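Local structure of esterase (Thermotoga maritima, 3DOH) at residues I27-E32 / D41-K46; G67-S72 / Y80-L85; H138-D143 / V202-R207; V178-A183 / Y275-A280; I292-G297 / P364-Q369. The protein is a thermostable esterase that probably hydrolyses carboxylic esters, and joins an immunoglobulin-like domain to an alpha/beta-hydrolase domain. All coordinates share one frame; numbering follows the deposited sequence.

Contact 1: I27-E32 / D41-K46; sequences IEYPVE and DQFSVK
The ring of F43 receives the hydroxyl of Y29 at its edge, close to the ring plane, with Y29 OH 3.5 Å from F43 CE1, while I27 CD1 approaches the same ring atom obliquely. The Y29 ring in turn carries I27 CG2 over one face, 3.6 Å above the plane and displaced toward the rim, so the three side chains form one cluster. This is the interior of the immunoglobulin-like domain. Strands 19-29 and 43-48 do not pair with each other, and the 10.8 Å between I27 CA and F43 CA illustrates how side chains alone bridge facing strands of such a fold, the tyrosine and the phenylalanine extending to meet each other from the two strands. In F43 the ring carbon CG stands anti to the carbonyl carbon (chi1 -63°), which sends the ring inward from strand 43-48. L83 of strand 80-85 and I58 of strand 53-64 pack against it as well. The one polar atom in this cluster, the buried Y29 hydroxyl, is satisfied by a hydrogen bond to Q114 OE1 at the end of strand 110-114. The apolar side of the contact is completed by I27, whose CD1 lies 4.0 Å from F43 CE1.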
# COMPACT_ATOMS: atom_id res chain seq x y z
N ILE A 27 13.55 24.54 -22.62
CA ILE A 27 14.22 24.30 -23.90
C ILE A 27 13.75 25.34 -24.90
O ILE A 27 12.56 25.52 -25.06
CB ILE A 27 13.90 22.88 -24.46
CG1 ILE A 27 14.11 21.80 -23.37
CG2 ILE A 27 14.68 22.66 -25.78
CD1 ILE A 27 13.37 20.50 -23.56
N GLU A 28 14.69 26.05 -25.53
CA GLU A 28 14.34 27.00 -26.60
C GLU A 28 14.48 26.29 -27.94
O GLU A 28 15.61 26.00 -28.38
CB GLU A 28 15.18 28.28 -26.58
CG GLU A 28 14.81 29.25 -27.73
CD GLU A 28 15.40 30.67 -27.60
OE1 GLU A 28 16.59 30.87 -27.26
OE2 GLU A 28 14.64 31.62 -27.87
N TYR A 29 13.34 26.01 -28.55
CA TYR A 29 13.29 25.37 -29.85
C TYR A 29 13.48 26.36 -31.01
O TYR A 29 13.19 27.56 -30.85
CB TYR A 29 11.96 24.64 -29.97
CG TYR A 29 12.00 23.28 -29.29
CD1 TYR A 29 12.57 22.18 -29.94
CD2 TYR A 29 11.50 23.10 -28.00
CE1 TYR A 29 12.61 20.92 -29.33
CE2 TYR A 29 11.53 21.85 -27.38
CZ TYR A 29 12.09 20.77 -28.04
OH TYR A 29 12.15 19.52 -27.43
N PRO A 30 13.97 25.88 -32.19
CA PRO A 30 14.14 26.78 -33.35
C PRO A 30 12.82 27.41 -33.88
O PRO A 30 12.83 28.56 -34.30
CB PRO A 30 14.86 25.90 -34.40
CG PRO A 30 15.41 24.72 -33.65
CD PRO A 30 14.42 24.50 -32.53
N VAL A 31 11.71 26.67 -33.84
CA VAL A 31 10.38 27.28 -34.00
C VAL A 31 9.56 27.28 -32.73
O VAL A 31 10.01 26.84 -31.66
CB VAL A 31 9.49 26.60 -35.04
CG1 VAL A 31 9.11 27.60 -36.18
CG2 VAL A 31 10.11 25.27 -35.52
N GLU A 32 8.35 27.80 -32.87
CA GLU A 32 7.38 27.77 -31.80
C GLU A 32 6.90 26.32 -31.72
O GLU A 32 7.26 25.51 -32.57
CB GLU A 32 6.20 28.74 -32.07
CG GLU A 32 6.38 30.21 -31.64
CD GLU A 32 5.03 30.95 -31.37
OE1 GLU A 32 3.94 30.32 -31.46
OE2 GLU A 32 5.05 32.16 -31.05
N ASP A 41 5.83 12.45 -20.58
CA ASP A 41 6.51 11.24 -21.04
C ASP A 41 7.21 11.36 -22.39
O ASP A 41 7.64 10.35 -22.96
CB ASP A 41 5.55 10.03 -21.01
CG ASP A 41 4.36 10.18 -21.98
OD1 ASP A 41 3.64 9.18 -22.10
OD2 ASP A 41 4.14 11.25 -22.63
N GLN A 42 7.29 12.57 -22.93
CA GLN A 42 7.98 12.78 -24.20
C GLN A 42 9.41 13.29 -23.94
O GLN A 42 10.19 13.50 -24.87
CB GLN A 42 7.24 13.77 -25.08
CG GLN A 42 5.79 13.44 -25.43
CD GLN A 42 5.14 14.58 -26.21
OE1 GLN A 42 5.18 15.73 -25.77
NE2 GLN A 42 4.58 14.28 -27.37
N PHE A 43 9.75 13.48 -22.68
CA PHE A 43 11.02 14.06 -22.35
C PHE A 43 11.67 13.30 -21.21
O PHE A 43 11.03 12.50 -20.55
CB PHE A 43 10.78 15.49 -21.92
CG PHE A 43 10.19 16.36 -22.99
CD1 PHE A 43 11.02 17.15 -23.78
CD2 PHE A 43 8.82 16.42 -23.17
CE1 PHE A 43 10.49 17.99 -24.75
CE2 PHE A 43 8.27 17.24 -24.15
CZ PHE A 43 9.11 18.03 -24.94
N SER A 44 12.93 13.59 -20.97
CA SER A 44 13.63 13.00 -19.86
C SER A 44 14.53 14.05 -19.24
O SER A 44 15.11 14.89 -19.96
CB SER A 44 14.49 11.89 -20.37
OG SER A 44 15.13 11.27 -19.29
N VAL A 45 14.68 14.05 -17.92
CA VAL A 45 15.62 14.98 -17.32
C VAL A 45 16.49 14.25 -16.29
O VAL A 45 15.97 13.47 -15.51
CB VAL A 45 14.86 16.17 -16.70
CG1 VAL A 45 15.79 17.09 -15.92
CG2 VAL A 45 14.15 16.98 -17.77
N LYS A 46 17.80 14.46 -16.28
CA LYS A 46 18.67 13.70 -15.33
C LYS A 46 19.75 14.56 -14.74
O LYS A 46 20.18 15.47 -15.40
CB LYS A 46 19.31 12.47 -16.00
CG LYS A 46 18.36 11.32 -16.13
CD LYS A 46 18.87 10.23 -17.07
CE LYS A 46 17.82 9.12 -17.26
NZ LYS A 46 17.27 8.56 -15.95

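Contact 2: G67-S72 / Y80-L85; sequences GGLSFS and YVVLEL
Y80 turns the flat of its ring to the backbone of G67, and this CH-pi contact is one part of the interface. G67 CA stands over the middle of the ring, 3.5 Å from its centroid and only 12° off the ring normal, while G67 N lies over the same face, nearer to Y80 CD2. Glycine suits this place because, with phi at 109°, a CB would be pressed on the preceding carbonyl oxygen. Two residues further along the strand, V82 points the same way. Its two methyls divide the work: CG2 meets G68 O at 3.3 Å, and CG1 receives the end of L69, with L69 CD2 4.5 Å away. L69 leaves the backbone at an angle to the strand, yet its extended chain carries CD2 nearer to it. An alanine in place of Y80 would probably open a gap beneath G67 and leave G67 CA without the ring face it packs on, besides removing the hydroxyl that probably bonds E28 OE2. The loop 67-72 thus lies over strand 80-85, which is hydrogen-bonded between strands 19-29 and 53-64 of the Ig-like domain. V26 of strand 19-29 packs on both Y80 and V82, A24 lies against L69, and Y62 of strand 53-64 touches V82 while its hydroxyl bonds L69 O.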
# COMPACT_ATOMS: atom_id res chain seq x y z
N GLY A 67 10.05 32.38 -21.59
CA GLY A 67 11.31 31.70 -21.26
C GLY A 67 11.44 31.37 -19.78
O GLY A 67 12.43 30.77 -19.34
N GLY A 68 10.45 31.80 -19.01
CA GLY A 68 10.40 31.50 -17.59
C GLY A 68 9.29 30.53 -17.31
O GLY A 68 8.90 29.71 -18.14
N LEU A 69 8.75 30.61 -16.11
CA LEU A 69 7.80 29.61 -15.70
C LEU A 69 6.36 29.91 -16.10
O LEU A 69 5.48 29.17 -15.72
CB LEU A 69 7.91 29.36 -14.19
CG LEU A 69 9.25 28.84 -13.62
CD1 LEU A 69 9.00 28.33 -12.21
CD2 LEU A 69 9.84 27.73 -14.49
N SER A 70 6.10 30.96 -16.86
CA SER A 70 4.70 31.44 -17.01
C SER A 70 3.87 30.55 -17.94
O SER A 70 4.36 30.11 -18.99
CB SER A 70 4.63 32.91 -17.46
OG SER A 70 4.65 33.04 -18.88
N PHE A 71 2.63 30.29 -17.53
CA PHE A 71 1.73 29.43 -18.27
C PHE A 71 0.31 30.00 -18.29
O PHE A 71 -0.28 30.15 -17.23
CB PHE A 71 1.71 28.04 -17.62
CG PHE A 71 0.55 27.16 -18.02
CD1 PHE A 71 0.34 26.78 -19.36
CD2 PHE A 71 -0.33 26.66 -17.04
CE1 PHE A 71 -0.75 25.92 -19.71
CE2 PHE A 71 -1.43 25.81 -17.37
CZ PHE A 71 -1.64 25.44 -18.70
N SER A 72 -0.23 30.29 -19.47
CA SER A 72 -1.66 30.55 -19.58
C SER A 72 -2.38 29.46 -20.34
O SER A 72 -1.93 29.08 -21.41
CB SER A 72 -1.94 31.88 -20.29
OG SER A 72 -3.35 32.12 -20.35
N TYR A 80 9.57 28.38 -26.36
CA TYR A 80 10.07 27.83 -25.11
C TYR A 80 9.21 26.68 -24.61
O TYR A 80 7.98 26.80 -24.51
CB TYR A 80 10.17 28.90 -24.03
CG TYR A 80 11.12 30.00 -24.36
CD1 TYR A 80 12.48 29.82 -24.16
CD2 TYR A 80 10.67 31.21 -24.88
CE1 TYR A 80 13.38 30.82 -24.45
CE2 TYR A 80 11.58 32.24 -25.20
CZ TYR A 80 12.94 32.02 -24.96
OH TYR A 80 13.88 32.97 -25.25
N VAL A 81 9.86 25.56 -24.31
CA VAL A 81 9.18 24.46 -23.68
C VAL A 81 9.71 24.29 -22.25
O VAL A 81 10.92 24.15 -22.01
CB VAL A 81 9.29 23.16 -24.53
CG1 VAL A 81 8.94 21.91 -23.71
CG2 VAL A 81 8.40 23.28 -25.77
N VAL A 82 8.75 24.36 -21.32
CA VAL A 82 8.99 24.22 -19.92
C VAL A 82 8.68 22.82 -19.45
O VAL A 82 7.59 22.30 -19.68
CB VAL A 82 8.13 25.20 -19.10
CG1 VAL A 82 8.23 24.90 -17.55
CG2 VAL A 82 8.55 26.62 -19.37
N LEU A 83 9.65 22.24 -18.77
CA LEU A 83 9.49 20.96 -18.13
C LEU A 83 9.60 21.24 -16.66
O LEU A 83 10.68 21.59 -16.18
CB LEU A 83 10.66 20.05 -18.52
CG LEU A 83 10.92 19.75 -19.99
CD1 LEU A 83 12.11 18.85 -20.07
CD2 LEU A 83 9.70 19.12 -20.65
N GLU A 84 8.51 21.12 -15.92
CA GLU A 84 8.58 21.36 -14.50
C GLU A 84 9.02 20.09 -13.77
O GLU A 84 8.68 18.98 -14.18
CB GLU A 84 7.24 21.94 -14.04
CG GLU A 84 6.61 21.27 -12.84
CD GLU A 84 5.93 22.25 -11.90
OE1 GLU A 84 5.44 23.31 -12.37
OE2 GLU A 84 5.93 21.95 -10.68
N LEU A 85 9.78 20.23 -12.71
CA LEU A 85 10.34 19.06 -12.00
C LEU A 85 9.89 18.93 -10.53
O LEU A 85 9.75 19.93 -9.83
CB LEU A 85 11.87 19.09 -12.08
CG LEU A 85 12.44 19.41 -13.47
CD1 LEU A 85 13.92 19.64 -13.32
CD2 LEU A 85 12.15 18.30 -14.51

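Contact 3: H138-D143 / V202-R207; sequences HLIIDD and VWAQPR. With SO4 (sulfate ion), chain G; SO4 (sulfate ion), chain D.
I140 packs on A204 and P206, and its branches can be followed in turn. From CB, which points at segment 202-207, the methyl CG2 goes to the side of A204, ending 4.4 Å from A204 CB. The other branch, CG1, leads to CD1, and the second bend (chi2 -73°) brings that methyl to the proline, with I140 CD1 4.3 Å from P206 CD. Polar groups at both ends of the contact hold sulfate ions, probably from the crystallisation liquor. H138 ND1 donates to O4 of one sulfate at 2.6 Å, while H138 NE2 bonds E136 OE1; two acceptors on one imidazole may favour its charged form. R207 grips another sulfate with two nearly straight bonds, NH1 to O1 (2.9 Å) and NH2 to O3 (2.8 Å). A leucine in place of R207 would probably leave this anion without its paired donors and E345 O of a neighbouring subunit without the bond from NE. I140 is carried by the segment continuing from the Ig-like sheet, whereas the 3-10 turn 202-204 and helix 206-209 belong to the hydrolase part. F163 of strand 157-163 backs A204, and I372 of helix 369-376 packs on V202 and W203.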
# COMPACT_ATOMS: atom_id res chain seq x y z
N HIS A 138 18.72 31.79 -12.47
CA HIS A 138 18.54 31.71 -11.03
C HIS A 138 17.44 32.66 -10.56
O HIS A 138 17.68 33.85 -10.36
CB HIS A 138 19.85 32.02 -10.30
CG HIS A 138 21.01 31.20 -10.78
ND1 HIS A 138 22.21 31.76 -11.15
CD2 HIS A 138 21.15 29.86 -10.93
CE1 HIS A 138 23.04 30.80 -11.52
NE2 HIS A 138 22.42 29.64 -11.39
N LEU A 139 16.23 32.13 -10.39
CA LEU A 139 15.03 32.95 -10.34
C LEU A 139 14.94 33.72 -9.03
O LEU A 139 14.49 33.18 -8.01
CB LEU A 139 13.78 32.09 -10.53
CG LEU A 139 13.33 31.86 -11.98
CD1 LEU A 139 12.07 31.00 -12.02
CD2 LEU A 139 13.09 33.19 -12.68
N ILE A 140 15.37 34.98 -9.05
CA ILE A 140 15.31 35.83 -7.88
C ILE A 140 16.70 36.08 -7.30
O ILE A 140 16.98 37.16 -6.78
CB ILE A 140 14.41 35.22 -6.78
CG1 ILE A 140 13.01 34.94 -7.33
CG2 ILE A 140 14.34 36.14 -5.57
CD1 ILE A 140 12.18 36.19 -7.55
N ILE A 141 17.56 35.08 -7.40
CA ILE A 141 18.97 35.25 -7.06
C ILE A 141 19.69 36.09 -8.10
O ILE A 141 20.72 36.71 -7.82
CB ILE A 141 19.69 33.89 -6.94
CG1 ILE A 141 19.37 33.24 -5.59
CG2 ILE A 141 21.19 34.06 -7.11
CD1 ILE A 141 20.08 31.92 -5.36
N ASP A 142 19.14 36.12 -9.31
CA ASP A 142 19.69 36.93 -10.38
C ASP A 142 19.23 38.40 -10.35
O ASP A 142 19.71 39.17 -11.14
CB ASP A 142 19.41 36.28 -11.73
CG ASP A 142 17.91 36.27 -12.07
OD1 ASP A 142 17.08 36.77 -11.24
OD2 ASP A 142 17.59 35.73 -13.18
N ASP A 143 18.33 38.79 -9.45
CA ASP A 143 18.06 40.22 -9.23
C ASP A 143 18.95 40.92 -8.22
O ASP A 143 18.85 42.14 -8.08
CB ASP A 143 16.62 40.50 -8.82
CG ASP A 143 15.62 39.89 -9.76
OD1 ASP A 143 15.70 40.20 -10.97
OD2 ASP A 143 14.76 39.10 -9.30
N VAL A 202 13.20 36.04 0.28
CA VAL A 202 11.77 36.24 0.59
C VAL A 202 11.42 37.73 0.47
O VAL A 202 10.42 38.09 -0.16
CB VAL A 202 11.38 35.62 1.98
CG1 VAL A 202 12.15 36.28 3.13
CG2 VAL A 202 9.89 35.67 2.21
N TRP A 203 12.29 38.58 1.02
CA TRP A 203 12.03 40.00 1.01
C TRP A 203 12.01 40.49 -0.42
O TRP A 203 11.51 41.55 -0.71
CB TRP A 203 13.08 40.71 1.81
CG TRP A 203 13.40 39.95 3.11
CD1 TRP A 203 14.49 39.13 3.34
CD2 TRP A 203 12.62 39.93 4.32
NE1 TRP A 203 14.42 38.61 4.61
CE2 TRP A 203 13.29 39.09 5.23
CE3 TRP A 203 11.42 40.53 4.70
CZ2 TRP A 203 12.78 38.84 6.52
CZ3 TRP A 203 10.92 40.29 5.98
CH2 TRP A 203 11.60 39.45 6.87
N ALA A 204 12.51 39.67 -1.33
CA ALA A 204 12.68 40.14 -2.69
C ALA A 204 11.61 39.59 -3.60
O ALA A 204 11.53 39.99 -4.76
CB ALA A 204 14.10 39.82 -3.20
N GLN A 205 10.78 38.69 -3.08
CA GLN A 205 9.64 38.18 -3.85
C GLN A 205 8.65 39.27 -4.27
O GLN A 205 8.35 40.14 -3.48
CB GLN A 205 8.96 37.04 -3.06
CG GLN A 205 9.71 35.67 -3.23
CD GLN A 205 9.23 34.60 -2.27
OE1 GLN A 205 9.86 33.53 -2.17
NE2 GLN A 205 8.11 34.86 -1.54
N PRO A 206 8.23 39.32 -5.55
CA PRO A 206 7.11 40.21 -5.94
C PRO A 206 5.93 40.34 -4.96
O PRO A 206 5.52 41.47 -4.67
CB PRO A 206 6.66 39.63 -7.28
CG PRO A 206 7.95 39.16 -7.87
CD PRO A 206 8.79 38.62 -6.73
N ARG A 207 5.43 39.25 -4.40
CA ARG A 207 4.29 39.38 -3.43
C ARG A 207 4.54 40.40 -2.31
O ARG A 207 3.60 41.07 -1.85
CB ARG A 207 3.88 38.02 -2.83
CG ARG A 207 4.99 37.30 -2.03
CD ARG A 207 4.54 35.94 -1.49
NE ARG A 207 3.84 35.25 -2.55
CZ ARG A 207 4.44 34.43 -3.41
NH1 ARG A 207 5.75 34.20 -3.27
NH2 ARG A 207 3.73 33.83 -4.38
S SO4 G . 23.46 35.13 -10.84
O1 SO4 G . 24.33 34.62 -9.78
O2 SO4 G . 24.17 34.93 -12.10
O3 SO4 G . 23.16 36.56 -10.63
O4 SO4 G . 22.20 34.38 -10.85
S SO4 D . 6.60 31.85 -6.18
O1 SO4 D . 7.26 32.32 -4.92
O2 SO4 D . 7.04 32.45 -7.43
O3 SO4 D . 5.15 32.03 -6.04
O4 SO4 D . 6.97 30.46 -6.39

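Contact 4: V178-A183 / Y275-A280; sequences VFLHGA and YGTWTA. With SO4 (sulfate ion), chain C.
L180 meets G276 and T277 where strand 174-180 and helix 272-283 pack together in the alpha/beta-hydrolase fold, the helix being the one that follows the probable nucleophile elbow. The contact is van der Waals packing of one methyl on the helix backbone. A chi1 of -53° sets L180 CG beside its own backbone N, which carries CD1 to the helix, 3.5 Å from G276 C and 3.7 Å from T277 N. A CB on G276 would collide with this methyl, so the missing side chain lets the helix lie close to the strand. Hydrogen bonds order each side separately. T277 OG1, 4.1 Å from L180 CD1, bonds G273 O one helical turn back. Beyond the strand, H181 ND1 donates to G182 O at 2.7 Å; the acceptor lies in the imidazole plane, though the donor is tilted 33° from the carbonyl plane. H181 NE2 accepts from C221 N, and with both nitrogens engaged the ring is probably held in this rotation. The third kind of interaction is with an anion: a sulfate, probably from the crystallisation liquor, also bonds S271 OG and H359 NE2 of the presumed catalytic triad. Consistent with an oxyanion hole there, A183 N donates to sulfate O3 at 2.6 Å.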
# COMPACT_ATOMS: atom_id res chain seq x y z
N VAL A 178 18.76 43.61 6.02
CA VAL A 178 20.09 42.99 6.00
C VAL A 178 20.05 41.57 6.56
O VAL A 178 19.62 41.36 7.70
CB VAL A 178 21.11 43.82 6.80
CG1 VAL A 178 20.51 45.17 7.18
CG2 VAL A 178 21.55 43.06 8.04
N PHE A 179 20.49 40.61 5.76
CA PHE A 179 20.45 39.21 6.17
C PHE A 179 21.84 38.63 6.48
O PHE A 179 22.76 38.69 5.63
CB PHE A 179 19.77 38.34 5.08
CG PHE A 179 19.92 36.85 5.32
CD1 PHE A 179 19.41 36.25 6.48
CD2 PHE A 179 20.60 36.05 4.41
CE1 PHE A 179 19.58 34.89 6.73
CE2 PHE A 179 20.78 34.69 4.65
CZ PHE A 179 20.26 34.11 5.83
N LEU A 180 21.99 38.06 7.67
CA LEU A 180 23.23 37.36 8.01
C LEU A 180 23.04 35.85 7.97
O LEU A 180 22.27 35.29 8.76
CB LEU A 180 23.70 37.76 9.38
CG LEU A 180 23.84 39.26 9.62
CD1 LEU A 180 24.17 39.49 11.13
CD2 LEU A 180 24.88 39.89 8.67
N HIS A 181 23.76 35.18 7.06
CA HIS A 181 23.59 33.74 6.87
C HIS A 181 24.26 32.92 7.99
O HIS A 181 25.01 33.45 8.83
CB HIS A 181 24.20 33.35 5.55
CG HIS A 181 25.67 33.54 5.53
ND1 HIS A 181 26.52 32.69 6.20
CD2 HIS A 181 26.44 34.50 4.98
CE1 HIS A 181 27.77 33.10 6.03
NE2 HIS A 181 27.75 34.20 5.30
N GLY A 182 24.00 31.62 7.97
CA GLY A 182 24.49 30.70 9.00
C GLY A 182 25.85 30.14 8.62
O GLY A 182 26.34 30.39 7.51
N ALA A 183 26.46 29.35 9.53
CA ALA A 183 27.80 28.82 9.33
C ALA A 183 27.96 28.17 7.99
O ALA A 183 28.94 28.42 7.29
CB ALA A 183 28.18 27.86 10.42
N TYR A 275 23.14 34.72 16.21
CA TYR A 275 24.17 35.37 17.07
C TYR A 275 24.60 36.69 16.48
O TYR A 275 24.70 37.69 17.20
CB TYR A 275 25.41 34.48 17.23
CG TYR A 275 25.22 33.29 18.14
CD1 TYR A 275 25.58 33.36 19.49
CD2 TYR A 275 24.71 32.10 17.66
CE1 TYR A 275 25.44 32.27 20.34
CE2 TYR A 275 24.55 31.00 18.50
CZ TYR A 275 24.93 31.11 19.84
OH TYR A 275 24.76 30.07 20.70
N GLY A 276 24.86 36.67 15.17
CA GLY A 276 25.22 37.87 14.42
C GLY A 276 24.24 39.01 14.60
O GLY A 276 24.65 40.16 14.85
N THR A 277 22.95 38.68 14.49
CA THR A 277 21.86 39.63 14.63
C THR A 277 21.84 40.16 16.04
O THR A 277 21.77 41.38 16.24
CB THR A 277 20.49 39.00 14.20
OG1 THR A 277 20.60 38.56 12.85
CG2 THR A 277 19.30 39.99 14.33
N TRP A 278 21.89 39.28 17.04
CA TRP A 278 21.84 39.74 18.44
C TRP A 278 23.00 40.69 18.70
O TRP A 278 22.80 41.71 19.39
CB TRP A 278 21.94 38.60 19.44
CG TRP A 278 20.69 37.87 19.65
CD1 TRP A 278 20.45 36.55 19.33
CD2 TRP A 278 19.47 38.37 20.25
NE1 TRP A 278 19.17 36.22 19.69
CE2 TRP A 278 18.54 37.30 20.26
CE3 TRP A 278 19.07 39.62 20.77
CZ2 TRP A 278 17.24 37.44 20.77
CZ3 TRP A 278 17.77 39.76 21.28
CH2 TRP A 278 16.87 38.67 21.28
N THR A 279 24.19 40.34 18.19
CA THR A 279 25.41 41.09 18.43
C THR A 279 25.33 42.46 17.77
O THR A 279 25.59 43.48 18.42
CB THR A 279 26.68 40.30 17.98
OG1 THR A 279 26.82 39.08 18.75
CG2 THR A 279 27.97 41.15 18.12
N ALA A 280 24.95 42.47 16.49
CA ALA A 280 24.72 43.70 15.72
C ALA A 280 23.83 44.73 16.39
O ALA A 280 24.18 45.91 16.47
CB ALA A 280 24.15 43.38 14.37
S SO4 C . 24.37 26.94 10.56
O1 SO4 C . 25.39 25.91 10.40
O2 SO4 C . 23.82 27.22 9.20
O3 SO4 C . 24.98 28.11 11.23
O4 SO4 C . 23.31 26.46 11.42

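Contact 5: I292-G297 / P364-Q369; sequences IPICGG and PTYENQ
I294 and T365 reach toward each other tip to tip, methyl against methyl, with I294 CD1 3.9 Å from T365 CG2. The conformation of T365 shows how a helix threonine can serve two environments. With chi1 at -60°, CG2 stands anti to the backbone N and faces the strand, where I292 CG2 also approaches it at 4.4 Å. OG1 meanwhile sits beside that backbone N and hydrogen-bonds both S361 O, a turn earlier, and Y346 OH, so the buried hydroxyl is satisfied. I294 is nearly extended at its second torsion (chi2 153°), and the same CD1 that meets the threonine lies obliquely across the phenol end of Y366, 3.4 Å from CZ. Y366 does not start toward the strand; the length of its side chain brings the ring there. Its hydroxyl bonds T268 OG1, a group that also bonds I292 O, and this anchors the far end of the ring to strand 264-270. The contact therefore fastens the short helix 362-366 to strand 290-294, which lies in the hydrolase sheet between strands 264-270 and 311-316. F314 of strand 311-316 packs on both I292 and T365, while T277 and W278 of helix 272-283 press on P293.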
# COMPACT_ATOMS: atom_id res chain seq x y z
N ILE A 292 14.95 40.24 13.56
CA ILE A 292 14.44 38.86 13.74
C ILE A 292 15.64 37.91 13.82
O ILE A 292 16.16 37.44 12.79
CB ILE A 292 13.46 38.44 12.60
CG1 ILE A 292 12.32 39.45 12.48
CG2 ILE A 292 12.98 36.98 12.75
CD1 ILE A 292 11.50 39.33 11.15
N PRO A 293 16.13 37.66 15.04
CA PRO A 293 17.15 36.65 15.32
C PRO A 293 16.64 35.22 15.51
O PRO A 293 15.97 34.91 16.52
CB PRO A 293 17.75 37.14 16.62
CG PRO A 293 16.65 37.87 17.29
CD PRO A 293 15.78 38.44 16.23
N ILE A 294 17.02 34.34 14.58
CA ILE A 294 16.54 32.97 14.51
C ILE A 294 17.63 32.05 15.00
O ILE A 294 18.74 32.08 14.47
CB ILE A 294 16.15 32.60 13.06
CG1 ILE A 294 15.04 33.50 12.59
CG2 ILE A 294 15.65 31.16 12.97
CD1 ILE A 294 15.04 33.68 11.13
N CYS A 295 17.30 31.22 15.99
CA CYS A 295 18.28 30.35 16.63
C CYS A 295 19.63 31.04 16.71
O CYS A 295 20.53 30.77 15.91
CB CYS A 295 18.41 29.03 15.86
SG CYS A 295 18.64 29.23 14.08
N GLY A 296 19.78 31.93 17.69
CA GLY A 296 21.09 32.46 18.01
C GLY A 296 21.30 32.64 19.50
O GLY A 296 20.56 32.08 20.31
N GLY A 297 22.30 33.43 19.87
CA GLY A 297 22.67 33.60 21.26
C GLY A 297 23.34 34.94 21.52
O GLY A 297 23.54 35.73 20.61
N PRO A 364 10.21 27.55 8.84
CA PRO A 364 8.86 28.08 8.98
C PRO A 364 8.84 29.58 9.18
O PRO A 364 7.83 30.24 8.88
CB PRO A 364 8.32 27.43 10.25
CG PRO A 364 9.45 26.75 10.87
CD PRO A 364 10.59 26.67 9.95
N THR A 365 9.92 30.12 9.73
CA THR A 365 9.91 31.52 10.13
C THR A 365 9.81 32.42 8.92
O THR A 365 8.96 33.28 8.89
CB THR A 365 11.15 31.83 10.94
OG1 THR A 365 11.13 30.97 12.08
CG2 THR A 365 11.17 33.24 11.39
N TYR A 366 10.66 32.19 7.92
CA TYR A 366 10.60 32.97 6.68
C TYR A 366 9.35 32.68 5.87
O TYR A 366 9.02 33.43 4.93
CB TYR A 366 11.88 32.84 5.84
CG TYR A 366 13.05 33.50 6.54
CD1 TYR A 366 12.91 34.78 7.09
CD2 TYR A 366 14.29 32.84 6.70
CE1 TYR A 366 13.98 35.39 7.76
CE2 TYR A 366 15.35 33.47 7.40
CZ TYR A 366 15.17 34.74 7.90
OH TYR A 366 16.17 35.37 8.58
N GLU A 367 8.63 31.63 6.25
CA GLU A 367 7.33 31.35 5.63
C GLU A 367 6.15 31.98 6.40
O GLU A 367 4.99 31.82 6.01
CB GLU A 367 7.14 29.84 5.35
CG GLU A 367 8.09 29.23 4.29
CD GLU A 367 8.11 29.98 2.92
OE1 GLU A 367 7.12 29.88 2.16
OE2 GLU A 367 9.12 30.67 2.59
N ASN A 368 6.44 32.76 7.42
CA ASN A 368 5.40 33.38 8.23
C ASN A 368 5.03 34.81 7.77
O ASN A 368 5.78 35.78 8.01
CB ASN A 368 5.90 33.38 9.67
CG ASN A 368 4.85 33.81 10.68
OD1 ASN A 368 3.98 34.65 10.40
ND2 ASN A 368 4.98 33.26 11.90
N GLN A 369 3.87 34.94 7.11
CA GLN A 369 3.42 36.23 6.54
C GLN A 369 3.25 37.28 7.65
O GLN A 369 3.49 38.46 7.43
CB GLN A 369 2.15 36.09 5.63
CG GLN A 369 1.47 37.47 5.30
CD GLN A 369 0.44 37.47 4.13
OE1 GLN A 369 -0.27 36.48 3.91
NE2 GLN A 369 0.36 38.60 3.40

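The five contacts run in order along a two-domain chain, except that contacts 3 and 4 interleave. Contacts 1 and 2, about 11 Å apart between centres, share the Ig-like sheet through the paired strands 19-29 and 80-85. Contacts 4 and 5, also about 11 Å apart, share the eight-stranded hydrolase sheet, and Y275 and W278 of the one pack on G296, G297 and P293 of the other. Contact 3 lies between the pairs: L139 touches L69 of contact 2, and W203 touches I292 and Y366 of contact 5. Contacts 1 and 4, about 43 Å apart between centres, thus belong to separate cores of an elongated molecule, with contact 3 touching both sides between them.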